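UDP-N-acetylmuramate-alanine ligase MurC (Thermotoga maritima, PDB 1J6U) joins L-alanine to UDP-N-acetylmuramate at the expense of ATP, a step of peptidoglycan synthesis in bacterial cell wall formation. Local coordinates at residues D73-T78 / V89-E94; E115-T120 / A130-V135; P320-Y325 / E452-S457; N339-A344 / E351-I356. One frame throughout, in Å; residues are numbered along the deposited sequence.

Contact 1: D73-T78 / V89-E94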
loop_
_atom_site.group_PDB
_atom_site.type_symbol
_atom_site.label_atom_id
_atom_site.label_comp_id
_atom_site.label_asym_id
_atom_site.label_seq_id
_atom_site.Cartn_x
_atom_site.Cartn_y
_atom_site.Cartn_z
ATOM N N ASP A 73 -13.999 3.288 27.004
ATOM C CA ASP A 73 -13.782 4.631 27.487
ATOM C C ASP A 73 -13.640 5.467 26.268
ATOM O O ASP A 73 -13.753 6.700 26.297
ATOM C CB ASP A 73 -12.469 4.718 28.259
ATOM C CG ASP A 73 -12.403 3.719 29.362
ATOM O OD1 ASP A 73 -13.402 3.629 30.105
ATOM O OD2 ASP A 73 -11.372 3.021 29.487
ATOM N N LEU A 74 -13.391 4.786 25.169
ATOM C CA LEU A 74 -13.146 5.518 23.958
ATOM C C LEU A 74 -13.582 4.749 22.738
ATOM O O LEU A 74 -13.445 3.528 22.672
ATOM C CB LEU A 74 -11.650 5.819 23.896
ATOM C CG LEU A 74 -11.291 6.691 22.718
ATOM C CD1 LEU A 74 -12.047 8.021 22.892
ATOM C CD2 LEU A 74 -9.761 6.862 22.630
ATOM N N VAL A 75 -14.109 5.470 21.761
ATOM C CA VAL A 75 -14.539 4.833 20.537
ATOM C C VAL A 75 -13.846 5.521 19.390
ATOM O O VAL A 75 -13.905 6.749 19.291
ATOM C CB VAL A 75 -16.056 4.988 20.281
ATOM C CG1 VAL A 75 -16.338 4.695 18.798
ATOM C CG2 VAL A 75 -16.850 4.037 21.146
ATOM N N ILE A 76 -13.211 4.737 18.519
ATOM C CA ILE A 76 -12.553 5.304 17.350
ATOM C C ILE A 76 -13.221 4.773 16.089
ATOM O O ILE A 76 -13.552 3.571 15.997
ATOM C CB ILE A 76 -11.076 4.931 17.307
ATOM C CG1 ILE A 76 -10.407 5.381 18.600
ATOM C CG2 ILE A 76 -10.429 5.581 16.091
ATOM C CD1 ILE A 76 -8.976 5.020 18.669
ATOM N N LYS A 77 -13.421 5.659 15.119
ATOM C CA LYS A 77 -14.069 5.259 13.868
ATOM C C LYS A 77 -13.361 5.777 12.618
ATOM O O LYS A 77 -12.702 6.811 12.628
ATOM C CB LYS A 77 -15.525 5.742 13.857
ATOM C CG LYS A 77 -15.689 7.245 13.718
ATOM C CD LYS A 77 -17.123 7.663 14.006
ATOM C CE LYS A 77 -17.687 8.572 12.942
ATOM N NZ LYS A 77 -17.124 9.945 12.894
ATOM N N THR A 78 -13.513 5.046 11.533
ATOM C CA THR A 78 -12.921 5.444 10.268
ATOM C C THR A 78 -13.886 6.346 9.509
ATOM O O THR A 78 -15.091 6.332 9.744
ATOM C CB THR A 78 -12.668 4.239 9.417
ATOM O OG1 THR A 78 -13.893 3.863 8.758
ATOM C CG2 THR A 78 -12.164 3.099 10.297
ATOM N N VAL A 89 -24.263 4.896 17.286
ATOM C CA VAL A 89 -25.463 5.406 17.940
ATOM C C VAL A 89 -25.405 5.088 19.434
ATOM O O VAL A 89 -25.642 5.984 20.265
ATOM C CB VAL A 89 -26.778 4.875 17.298
ATOM C CG1 VAL A 89 -27.966 5.290 18.139
ATOM C CG2 VAL A 89 -26.954 5.491 15.947
ATOM N N ARG A 90 -25.061 3.844 19.781
ATOM C CA ARG A 90 -24.958 3.485 21.184
ATOM C C ARG A 90 -23.930 4.399 21.844
ATOM O O ARG A 90 -24.221 5.067 22.844
ATOM C CB ARG A 90 -24.549 2.034 21.364
ATOM C CG ARG A 90 -24.127 1.711 22.795
ATOM C CD ARG A 90 -25.317 1.501 23.760
ATOM N NE ARG A 90 -25.495 0.086 23.987
ATOM C CZ ARG A 90 -25.245 -0.535 25.129
ATOM N NH1 ARG A 90 -24.820 0.145 26.176
ATOM N NH2 ARG A 90 -25.387 -1.853 25.205
ATOM N N ALA A 91 -22.742 4.461 21.263
ATOM C CA ALA A 91 -21.690 5.308 21.810
ATOM C C ALA A 91 -22.180 6.738 22.026
ATOM O O ALA A 91 -21.910 7.340 23.060
ATOM C CB ALA A 91 -20.472 5.316 20.886
ATOM N N ARG A 92 -22.895 7.304 21.066
ATOM C CA ARG A 92 -23.324 8.664 21.297
ATOM C C ARG A 92 -24.359 8.750 22.394
ATOM O O ARG A 92 -24.337 9.655 23.212
ATOM C CB ARG A 92 -23.837 9.307 20.020
ATOM C CG ARG A 92 -22.728 9.517 19.026
ATOM C CD ARG A 92 -22.910 10.776 18.248
ATOM N NE ARG A 92 -22.564 10.561 16.847
ATOM C CZ ARG A 92 -21.356 10.751 16.334
ATOM N NH1 ARG A 92 -20.360 11.176 17.113
ATOM N NH2 ARG A 92 -21.148 10.499 15.044
HETATM N N MSE A 93 -25.260 7.796 22.445
HETATM C CA MSE A 93 -26.256 7.875 23.477
HETATM C C MSE A 93 -25.624 7.595 24.822
HETATM O O MSE A 93 -26.015 8.177 25.831
HETATM C CB MSE A 93 -27.405 6.926 23.176
HETATM C CG MSE A 93 -28.408 7.539 22.216
HETATM SE SE MSE A 93 -29.848 6.316 21.895
HETATM C CE MSE A 93 -30.612 6.296 23.710
ATOM N N GLU A 94 -24.629 6.722 24.837
ATOM C CA GLU A 94 -23.940 6.407 26.084
ATOM C C GLU A 94 -22.960 7.531 26.438
ATOM O O GLU A 94 -22.286 7.484 27.461
ATOM C CB GLU A 94 -23.215 5.083 25.936
ATOM C CG GLU A 94 -23.169 4.246 27.196
ATOM C CD GLU A 94 -24.437 3.479 27.456
ATOM O OE1 GLU A 94 -24.891 2.696 26.584
ATOM O OE2 GLU A 94 -24.980 3.662 28.556
#

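Contact 2: E115-T120 / A130-V135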
loop_
_atom_site.group_PDB
_atom_site.type_symbol
_atom_site.label_atom_id
_atom_site.label_comp_id
_atom_site.label_asym_id
_atom_site.label_seq_id
_atom_site.Cartn_x
_atom_site.Cartn_y
_atom_site.Cartn_z
ATOM N N GLU A 115 10.841 11.201 16.684
ATOM C CA GLU A 115 11.278 11.734 15.399
ATOM C C GLU A 115 10.353 11.064 14.391
ATOM O O GLU A 115 10.207 9.843 14.390
ATOM C CB GLU A 115 12.729 11.330 15.135
ATOM C CG GLU A 115 13.337 11.880 13.848
ATOM C CD GLU A 115 14.698 11.242 13.521
ATOM O OE1 GLU A 115 15.114 10.270 14.207
ATOM O OE2 GLU A 115 15.356 11.707 12.564
ATOM N N GLU A 116 9.762 11.847 13.505
ATOM C CA GLU A 116 8.825 11.290 12.549
ATOM C C GLU A 116 9.176 11.227 11.063
ATOM O O GLU A 116 9.523 12.229 10.452
ATOM C CB GLU A 116 7.498 12.023 12.679
ATOM C CG GLU A 116 6.833 11.887 14.031
ATOM C CD GLU A 116 5.590 12.776 14.144
ATOM O OE1 GLU A 116 5.120 13.304 13.098
ATOM O OE2 GLU A 116 5.085 12.945 15.283
ATOM N N PHE A 117 9.040 10.032 10.488
ATOM C CA PHE A 117 9.258 9.843 9.075
ATOM C C PHE A 117 7.860 9.594 8.481
ATOM O O PHE A 117 7.233 8.566 8.727
ATOM C CB PHE A 117 10.142 8.624 8.796
ATOM C CG PHE A 117 11.581 8.787 9.224
ATOM C CD1 PHE A 117 11.939 8.710 10.573
ATOM C CD2 PHE A 117 12.591 8.919 8.278
ATOM C CE1 PHE A 117 13.265 8.752 10.962
ATOM C CE2 PHE A 117 13.922 8.958 8.669
ATOM C CZ PHE A 117 14.250 8.872 10.011
ATOM N N ALA A 118 7.372 10.555 7.712
ATOM C CA ALA A 118 6.082 10.436 7.062
ATOM C C ALA A 118 6.215 10.311 5.541
ATOM O O ALA A 118 7.098 10.911 4.882
ATOM C CB ALA A 118 5.216 11.638 7.406
ATOM N N VAL A 119 5.334 9.505 4.975
ATOM C CA VAL A 119 5.320 9.348 3.540
ATOM C C VAL A 119 3.895 9.574 3.105
ATOM O O VAL A 119 2.970 9.055 3.715
ATOM C CB VAL A 119 5.755 7.946 3.136
ATOM C CG1 VAL A 119 5.639 7.779 1.611
ATOM C CG2 VAL A 119 7.182 7.699 3.625
ATOM N N THR A 120 3.706 10.362 2.065
ATOM C CA THR A 120 2.360 10.589 1.572
ATOM C C THR A 120 2.473 10.671 0.065
ATOM O O THR A 120 3.573 10.697 -0.475
ATOM C CB THR A 120 1.730 11.910 2.097
ATOM O OG1 THR A 120 0.325 11.922 1.793
ATOM C CG2 THR A 120 2.360 13.104 1.409
ATOM N N ALA A 130 7.268 1.401 3.417
ATOM C CA ALA A 130 7.794 0.111 3.844
ATOM C C ALA A 130 9.317 0.133 3.680
ATOM O O ALA A 130 10.075 -0.396 4.531
ATOM C CB ALA A 130 7.127 -1.039 3.034
HETATM N N MSE A 131 9.767 0.765 2.599
HETATM C CA MSE A 131 11.199 0.895 2.353
HETATM C C MSE A 131 11.871 1.691 3.499
HETATM O O MSE A 131 12.870 1.235 4.053
HETATM C CB MSE A 131 11.440 1.562 1.016
HETATM C CG MSE A 131 11.208 0.673 -0.122
HETATM SE SE MSE A 131 11.413 1.606 -1.770
HETATM C CE MSE A 131 11.703 0.078 -2.927
ATOM N N VAL A 132 11.299 2.851 3.854
ATOM C CA VAL A 132 11.812 3.687 4.921
ATOM C C VAL A 132 11.892 2.872 6.193
ATOM O O VAL A 132 12.943 2.827 6.837
ATOM C CB VAL A 132 10.904 4.928 5.160
ATOM C CG1 VAL A 132 11.399 5.750 6.389
ATOM C CG2 VAL A 132 10.924 5.798 3.941
ATOM N N ALA A 133 10.781 2.234 6.548
ATOM C CA ALA A 133 10.739 1.400 7.731
ATOM C C ALA A 133 11.797 0.295 7.652
ATOM O O ALA A 133 12.492 0.007 8.630
ATOM C CB ALA A 133 9.335 0.751 7.885
ATOM N N HIS A 134 11.868 -0.369 6.505
ATOM C CA HIS A 134 12.842 -1.440 6.322
ATOM C C HIS A 134 14.300 -0.935 6.527
ATOM O O HIS A 134 15.084 -1.595 7.197
ATOM C CB HIS A 134 12.635 -2.051 4.937
ATOM C CG HIS A 134 13.680 -3.042 4.538
ATOM N ND1 HIS A 134 13.711 -4.328 5.027
ATOM C CD2 HIS A 134 14.686 -2.958 3.633
ATOM C CE1 HIS A 134 14.682 -5.000 4.434
ATOM N NE2 HIS A 134 15.287 -4.192 3.584
ATOM N N VAL A 135 14.653 0.208 5.934
ATOM C CA VAL A 135 15.980 0.824 6.110
ATOM C C VAL A 135 16.229 1.092 7.616
ATOM O O VAL A 135 17.205 0.626 8.206
ATOM C CB VAL A 135 16.079 2.179 5.370
ATOM C CG1 VAL A 135 17.373 2.890 5.748
ATOM C CG2 VAL A 135 16.037 1.970 3.854
#

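Contact 3: P320-Y325 / E452-S457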
loop_
_atom_site.group_PDB
_atom_site.type_symbol
_atom_site.label_atom_id
_atom_site.label_comp_id
_atom_site.label_asym_id
_atom_site.label_seq_id
_atom_site.Cartn_x
_atom_site.Cartn_y
_atom_site.Cartn_z
ATOM N N PRO A 320 9.141 -23.929 -8.721
ATOM C CA PRO A 320 10.398 -23.971 -9.461
ATOM C C PRO A 320 10.548 -25.197 -10.353
ATOM O O PRO A 320 11.264 -25.155 -11.357
ATOM C CB PRO A 320 11.433 -23.868 -8.351
ATOM C CG PRO A 320 10.802 -24.687 -7.281
ATOM C CD PRO A 320 9.335 -24.295 -7.309
ATOM N N GLU A 321 9.874 -26.283 -10.007
ATOM C CA GLU A 321 9.925 -27.476 -10.845
ATOM C C GLU A 321 9.109 -27.202 -12.092
ATOM O O GLU A 321 9.419 -27.596 -13.209
ATOM C CB GLU A 321 9.269 -28.671 -10.166
ATOM C CG GLU A 321 9.988 -29.225 -8.963
ATOM C CD GLU A 321 9.342 -30.514 -8.464
ATOM O OE1 GLU A 321 8.488 -31.072 -9.199
ATOM O OE2 GLU A 321 9.696 -30.973 -7.349
ATOM N N THR A 322 8.067 -26.443 -11.902
ATOM C CA THR A 322 7.160 -26.252 -13.002
ATOM C C THR A 322 7.223 -24.907 -13.720
ATOM O O THR A 322 6.643 -24.726 -14.811
ATOM C CB THR A 322 5.816 -26.534 -12.386
ATOM O OG1 THR A 322 5.082 -27.407 -13.231
ATOM C CG2 THR A 322 5.118 -25.270 -12.037
ATOM N N ASN A 323 7.983 -23.993 -13.111
ATOM C CA ASN A 323 8.136 -22.622 -13.551
ATOM C C ASN A 323 6.748 -21.935 -13.548
ATOM O O ASN A 323 6.315 -21.309 -14.536
ATOM C CB ASN A 323 8.799 -22.516 -14.935
ATOM C CG ASN A 323 9.158 -21.080 -15.260
ATOM O OD1 ASN A 323 9.362 -20.257 -14.349
ATOM N ND2 ASN A 323 9.241 -20.762 -16.538
ATOM N N ILE A 324 6.049 -22.077 -12.424
ATOM C CA ILE A 324 4.734 -21.468 -12.272
ATOM C C ILE A 324 4.696 -20.467 -11.120
ATOM O O ILE A 324 5.148 -20.748 -10.008
ATOM C CB ILE A 324 3.643 -22.547 -12.055
ATOM C CG1 ILE A 324 3.272 -23.135 -13.401
ATOM C CG2 ILE A 324 2.373 -21.931 -11.441
ATOM C CD1 ILE A 324 2.529 -24.433 -13.271
ATOM N N TYR A 325 4.144 -19.296 -11.394
ATOM C CA TYR A 325 4.038 -18.263 -10.365
ATOM C C TYR A 325 2.617 -17.760 -10.173
ATOM O O TYR A 325 1.846 -17.612 -11.128
ATOM C CB TYR A 325 4.891 -17.022 -10.740
ATOM C CG TYR A 325 6.389 -17.255 -10.837
ATOM C CD1 TYR A 325 6.925 -17.879 -11.949
ATOM C CD2 TYR A 325 7.273 -16.817 -9.823
ATOM C CE1 TYR A 325 8.286 -18.066 -12.083
ATOM C CE2 TYR A 325 8.669 -16.997 -9.943
ATOM C CZ TYR A 325 9.152 -17.618 -11.089
ATOM O OH TYR A 325 10.478 -17.753 -11.338
ATOM N N GLU A 452 -3.984 -22.982 -3.191
ATOM C CA GLU A 452 -4.365 -24.210 -2.499
ATOM C C GLU A 452 -4.731 -25.329 -3.498
ATOM O O GLU A 452 -4.341 -26.483 -3.317
ATOM C CB GLU A 452 -5.518 -23.927 -1.525
ATOM C CG GLU A 452 -5.078 -23.078 -0.320
ATOM C CD GLU A 452 -6.230 -22.526 0.529
ATOM O OE1 GLU A 452 -7.306 -22.210 -0.042
ATOM O OE2 GLU A 452 -6.043 -22.382 1.766
ATOM N N ARG A 453 -5.457 -24.983 -4.556
ATOM C CA ARG A 453 -5.870 -25.956 -5.569
ATOM C C ARG A 453 -4.627 -26.586 -6.154
ATOM O O ARG A 453 -4.485 -27.809 -6.195
ATOM C CB ARG A 453 -6.678 -25.254 -6.676
ATOM C CG ARG A 453 -6.780 -26.043 -7.967
ATOM C CD ARG A 453 -7.450 -25.238 -9.113
ATOM N NE ARG A 453 -7.279 -25.961 -10.376
ATOM C CZ ARG A 453 -7.455 -25.455 -11.599
ATOM N NH1 ARG A 453 -7.826 -24.200 -11.777
ATOM N NH2 ARG A 453 -7.193 -26.205 -12.657
ATOM N N TYR A 454 -3.718 -25.724 -6.596
ATOM C CA TYR A 454 -2.447 -26.143 -7.181
ATOM C C TYR A 454 -1.722 -27.103 -6.277
ATOM O O TYR A 454 -1.336 -28.188 -6.693
ATOM C CB TYR A 454 -1.518 -24.950 -7.386
ATOM C CG TYR A 454 -0.284 -25.333 -8.128
ATOM C CD1 TYR A 454 -0.270 -25.337 -9.527
ATOM C CD2 TYR A 454 0.852 -25.760 -7.448
ATOM C CE1 TYR A 454 0.831 -25.751 -10.235
ATOM C CE2 TYR A 454 1.978 -26.190 -8.164
ATOM C CZ TYR A 454 1.953 -26.183 -9.557
ATOM O OH TYR A 454 3.027 -26.660 -10.286
ATOM N N GLN A 455 -1.514 -26.675 -5.041
ATOM C CA GLN A 455 -0.806 -27.487 -4.079
ATOM C C GLN A 455 -1.498 -28.805 -3.873
ATOM O O GLN A 455 -0.893 -29.856 -4.049
ATOM C CB GLN A 455 -0.650 -26.748 -2.742
ATOM C CG GLN A 455 0.085 -25.412 -2.870
ATOM C CD GLN A 455 0.370 -24.729 -1.532
ATOM O OE1 GLN A 455 1.369 -25.020 -0.902
ATOM N NE2 GLN A 455 -0.512 -23.817 -1.100
ATOM N N SER A 456 -2.772 -28.779 -3.520
ATOM C CA SER A 456 -3.451 -30.045 -3.289
ATOM C C SER A 456 -3.337 -30.882 -4.557
ATOM O O SER A 456 -3.215 -32.097 -4.503
ATOM C CB SER A 456 -4.922 -29.818 -2.916
ATOM O OG SER A 456 -5.666 -29.466 -4.065
ATOM N N SER A 457 -3.361 -30.217 -5.699
ATOM C CA SER A 457 -3.254 -30.899 -6.965
ATOM C C SER A 457 -1.935 -31.657 -7.062
ATOM O O SER A 457 -1.863 -32.718 -7.679
ATOM C CB SER A 457 -3.365 -29.885 -8.101
ATOM O OG SER A 457 -3.278 -30.522 -9.360
#

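Contact 4: N339-A344 / E351-I356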
loop_
_atom_site.group_PDB
_atom_site.type_symbol
_atom_site.label_atom_id
_atom_site.label_comp_id
_atom_site.label_asym_id
_atom_site.label_seq_id
_atom_site.Cartn_x
_atom_site.Cartn_y
_atom_site.Cartn_z
ATOM N N ASN A 339 1.231 -0.735 -16.208
ATOM C CA ASN A 339 2.504 -0.784 -15.486
ATOM C C ASN A 339 2.799 -2.188 -15.008
ATOM O O ASN A 339 3.895 -2.704 -15.204
ATOM C CB ASN A 339 2.485 0.147 -14.267
ATOM C CG ASN A 339 2.548 1.607 -14.656
ATOM O OD1 ASN A 339 2.087 2.479 -13.912
ATOM N ND2 ASN A 339 3.119 1.887 -15.826
ATOM N N LEU A 340 1.819 -2.793 -14.351
ATOM C CA LEU A 340 1.955 -4.143 -13.854
ATOM C C LEU A 340 2.398 -5.106 -14.989
ATOM O O LEU A 340 3.347 -5.879 -14.864
ATOM C CB LEU A 340 0.618 -4.582 -13.250
ATOM C CG LEU A 340 0.431 -6.052 -12.870
ATOM C CD1 LEU A 340 1.355 -6.459 -11.725
ATOM C CD2 LEU A 340 -0.991 -6.213 -12.449
ATOM N N LEU A 341 1.729 -5.021 -16.113
ATOM C CA LEU A 341 2.052 -5.899 -17.199
ATOM C C LEU A 341 3.428 -5.585 -17.742
ATOM O O LEU A 341 4.187 -6.493 -18.085
ATOM C CB LEU A 341 0.962 -5.826 -18.277
ATOM C CG LEU A 341 -0.329 -6.534 -17.842
ATOM C CD1 LEU A 341 -1.321 -6.597 -19.041
ATOM C CD2 LEU A 341 0.019 -7.959 -17.363
ATOM N N GLN A 342 3.769 -4.309 -17.812
ATOM C CA GLN A 342 5.093 -3.974 -18.293
ATOM C C GLN A 342 6.118 -4.558 -17.326
ATOM O O GLN A 342 7.142 -5.116 -17.762
ATOM C CB GLN A 342 5.254 -2.478 -18.422
ATOM C CG GLN A 342 4.431 -1.931 -19.550
ATOM C CD GLN A 342 4.392 -0.406 -19.559
ATOM O OE1 GLN A 342 4.948 0.253 -18.664
ATOM N NE2 GLN A 342 3.727 0.163 -20.569
ATOM N N THR A 343 5.866 -4.496 -16.020
ATOM C CA THR A 343 6.876 -5.104 -15.198
ATOM C C THR A 343 6.824 -6.624 -15.245
ATOM O O THR A 343 7.870 -7.279 -15.080
ATOM C CB THR A 343 6.943 -4.505 -13.723
ATOM O OG1 THR A 343 6.713 -5.505 -12.723
ATOM C CG2 THR A 343 6.039 -3.373 -13.583
ATOM N N ALA A 344 5.649 -7.202 -15.519
ATOM C CA ALA A 344 5.559 -8.670 -15.585
ATOM C C ALA A 344 6.461 -9.117 -16.745
ATOM O O ALA A 344 7.230 -10.066 -16.634
ATOM C CB ALA A 344 4.113 -9.125 -15.833
ATOM N N GLU A 351 7.797 -16.351 -20.124
ATOM C CA GLU A 351 6.629 -17.050 -19.602
ATOM C C GLU A 351 5.279 -16.526 -20.140
ATOM O O GLU A 351 5.177 -15.424 -20.699
ATOM C CB GLU A 351 6.621 -16.981 -18.062
ATOM C CG GLU A 351 7.719 -17.813 -17.340
ATOM C CD GLU A 351 9.166 -17.250 -17.484
ATOM O OE1 GLU A 351 9.365 -16.114 -17.978
ATOM O OE2 GLU A 351 10.111 -17.963 -17.092
ATOM N N LYS A 352 4.249 -17.350 -19.982
ATOM C CA LYS A 352 2.893 -16.997 -20.387
ATOM C C LYS A 352 2.342 -16.144 -19.243
ATOM O O LYS A 352 2.451 -16.518 -18.066
ATOM C CB LYS A 352 2.051 -18.264 -20.537
ATOM C CG LYS A 352 0.603 -18.037 -20.936
ATOM C CD LYS A 352 0.109 -19.177 -21.807
ATOM C CE LYS A 352 -1.328 -19.604 -21.516
ATOM N NZ LYS A 352 -1.400 -20.470 -20.303
ATOM N N ILE A 353 1.779 -14.990 -19.582
ATOM C CA ILE A 353 1.210 -14.097 -18.579
ATOM C C ILE A 353 -0.302 -14.175 -18.626
ATOM O O ILE A 353 -0.921 -13.865 -19.664
ATOM C CB ILE A 353 1.610 -12.635 -18.814
ATOM C CG1 ILE A 353 3.123 -12.528 -18.902
ATOM C CG2 ILE A 353 1.114 -11.778 -17.650
ATOM C CD1 ILE A 353 3.827 -13.102 -17.702
ATOM N N VAL A 354 -0.884 -14.601 -17.507
ATOM C CA VAL A 354 -2.332 -14.741 -17.381
ATOM C C VAL A 354 -2.874 -13.805 -16.309
ATOM O O VAL A 354 -2.511 -13.908 -15.134
ATOM C CB VAL A 354 -2.727 -16.158 -16.986
ATOM C CG1 VAL A 354 -4.214 -16.209 -16.773
ATOM C CG2 VAL A 354 -2.299 -17.132 -18.067
ATOM N N VAL A 355 -3.731 -12.882 -16.725
ATOM C CA VAL A 355 -4.323 -11.938 -15.796
ATOM C C VAL A 355 -5.763 -12.314 -15.472
ATOM O O VAL A 355 -6.570 -12.544 -16.365
ATOM C CB VAL A 355 -4.323 -10.536 -16.364
ATOM C CG1 VAL A 355 -4.878 -9.554 -15.337
ATOM C CG2 VAL A 355 -2.937 -10.163 -16.762
ATOM N N ILE A 356 -6.041 -12.427 -14.183
ATOM C CA ILE A 356 -7.359 -12.690 -13.655
ATOM C C ILE A 356 -7.637 -11.340 -12.963
ATOM O O ILE A 356 -7.091 -11.032 -11.892
ATOM C CB ILE A 356 -7.328 -13.819 -12.626
ATOM C CG1 ILE A 356 -6.857 -15.115 -13.304
ATOM C CG2 ILE A 356 -8.718 -13.995 -12.030
ATOM C CD1 ILE A 356 -5.390 -15.412 -13.086
#

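Contact 1: D73-T78 / V89-E94
Val75 and Ala91 meet where a strand passes under the helix of its own beta-alpha-beta unit: strand 74-77, helix 86-93 and strand 98-100, part of the parallel sheet in the N-terminal Mur ligase domain. The apolar part is small. Val75 CG2 lies 3.8 Å from Ala91 CB, and the short alanine side chain lets the helix come down until the two CA atoms are 7.3 Å apart. Val75 puts CG1 anti to its own N, chi1 162°, which leaves CG2 as the methyl that reaches the helix. Trp69 touches both residues, and Ile98 of the adjacent strand touches both as well.

The second part brings two charged side chains together. Lys77 CE comes within 4.5 Å of Arg92 NH2, obliquely to the guanidinium, and Lys77 NZ lies 4.6 Å from the same Arg92 NH2. Each cation has a partner elsewhere: Lys77 NZ is hydrogen-bonded to Asn100 OD1, while Arg92 NH2 forms a salt bridge with Asp83. These partners probably ease their proximity.

At the end of the helix, Arg90 makes a cation-pi contact with Trp69 and a salt bridge to Glu94, just past the last helical residue, its NH1 lying 2.6 Å from Glu94 OE1 and approaching from above the carboxylate plane, 44° out of it.

Contact 2: E115-T120 / A130-V135
Val132 projects from its helix toward strand 116-120 and is met there by two side chains, Phe117 and Val119, which lie two residues apart and so leave the same face of the strand. Each takes a different methyl. CG1 of Val132 lies obliquely against the start of the Phe117 side chain, 3.9 Å from Phe117 CD2 and 4.0 Å from Phe117 CB. The other methyl, Val132 CG2, faces Val119 CG2 at 4.2 Å. With CG1 placed anti to the helix backbone N, chi1 175°, the fork of Val132 opens along the strand, one prong for each neighbour. No hydrogen bond crosses the contact; the three side chains are buried and meet by apolar contact alone.

Between the two segments a P-loop runs into the helix; its residues Gly121 to Thr127 are predicted to bind ATP, and the side chain of Val119 lies close to that of Lys125, at the start of the helix. The contact thus joins the strand leading into the loop to the helix leaving it. Around it, Val132 also touches Val167 and Ile186 on the strands flanking 116-120, while Phe117 packs edge-to-face with Tyr184 and reaches Leu288 of helix 276-291.

Contact 3: P320-Y325 / E452-S457
Tyr454 OH, which reaches from the C-terminal helix to Thr322 and Ile324, is held by a hydrogen bond to Asp319 OD1, at the end of strand 314-319 just before the turn. The carboxylate has a second task, since Asp319 OD2 accepts a bond from Glu321 N, so one aspartate ties the phenol to the turn backbone.

The tyrosine gets there by setting CG anti to its backbone N, chi1 -173°, which directs the ring from the helix toward the turn. Its approach to Thr322 is from the opposite direction: the phenol oxygen lies 3.5 Å from Thr322 CB. Ile324 approaches at a slant, its CD1 3.7 Å from Tyr454 CE1. That distance is less sure, because Thr322 CG2 and Ile324 CD1 are modelled too close to each other and the place of both is doubtful. The backbones stay well apart, 10.0 Å between the CA atoms of Ile324 and Tyr454, a gap spanned by the aromatic side chain. Val429 touches both of these residues, and Phe317 meets the tyrosine ring.

The pairing of Asn323 and Ile324 opposite Asp319 fits a G1 beta bulge in the hairpin of strands 314-319 and 324-329, packed against the last helix of the Rossmann-like C-terminal domain of Mur ligases.

Contact 4: N339-A344 / E351-I356
Leu341 turns CG anti to its carbonyl carbon, chi1 -73°, and with CD1 extended anti to CA (chi2 -172°), CD2 is the branch that faces Ile353 and Val355. That one methyl does most of the touching. It lies 3.7 Å from Val355 CG2 and 4.0 Å from Ile353 CG2, bridging two residues that point toward the helix from the same face of the strand, with Val354 between them directed the other way. Leu341 and Ile353 run past each other in opposing directions, whereas Val355 meets the leucine at a slant. One helical turn's length along, Ala344 CB adds a looser contact with Ile353 CG2 at 4.4 Å, and here the backbones come nearest, 7.6 Å between the CA atoms of Ala344 and Ile353.

Helix segment 339-344 and strand 352-356 run nearly antiparallel, at 156°, with their axes 10.4 Å apart. This is the return leg of a beta-alpha-beta crossover: strand 324-329 leads into helix 334-347, which leads back to strand 352-357, and strand 433-438 lies between the two strands. Leu436 of that strand touches both Leu341 and Ile353.

Every group meeting here is aliphatic and buried, so shape and exclusion of water, without directional bonds, hold helix to sheet.

Each contact sets a helix against a strand, contact 3 including the turn before it, and three different sheets are involved. Contacts 2 and 4 are buried and wholly apolar; contact 1, whose centre lies about 28 Å from the centre of the chain, is partly buried and mixes a small apolar patch with charged side chains that find partners elsewhere. Contact 3 is also remote from the centre, yet its touching residues are mostly buried, and it adds a phenol hydroxyl to the apolar packing. Contacts 3 and 4 share the C-terminal sheet, their centres about 18 Å apart, and a probable hydrogen bond joins Asn323 ND2 to Glu351 OE2 at 3.0 Å. Only contact 2 borders the predicted ATP-binding loop.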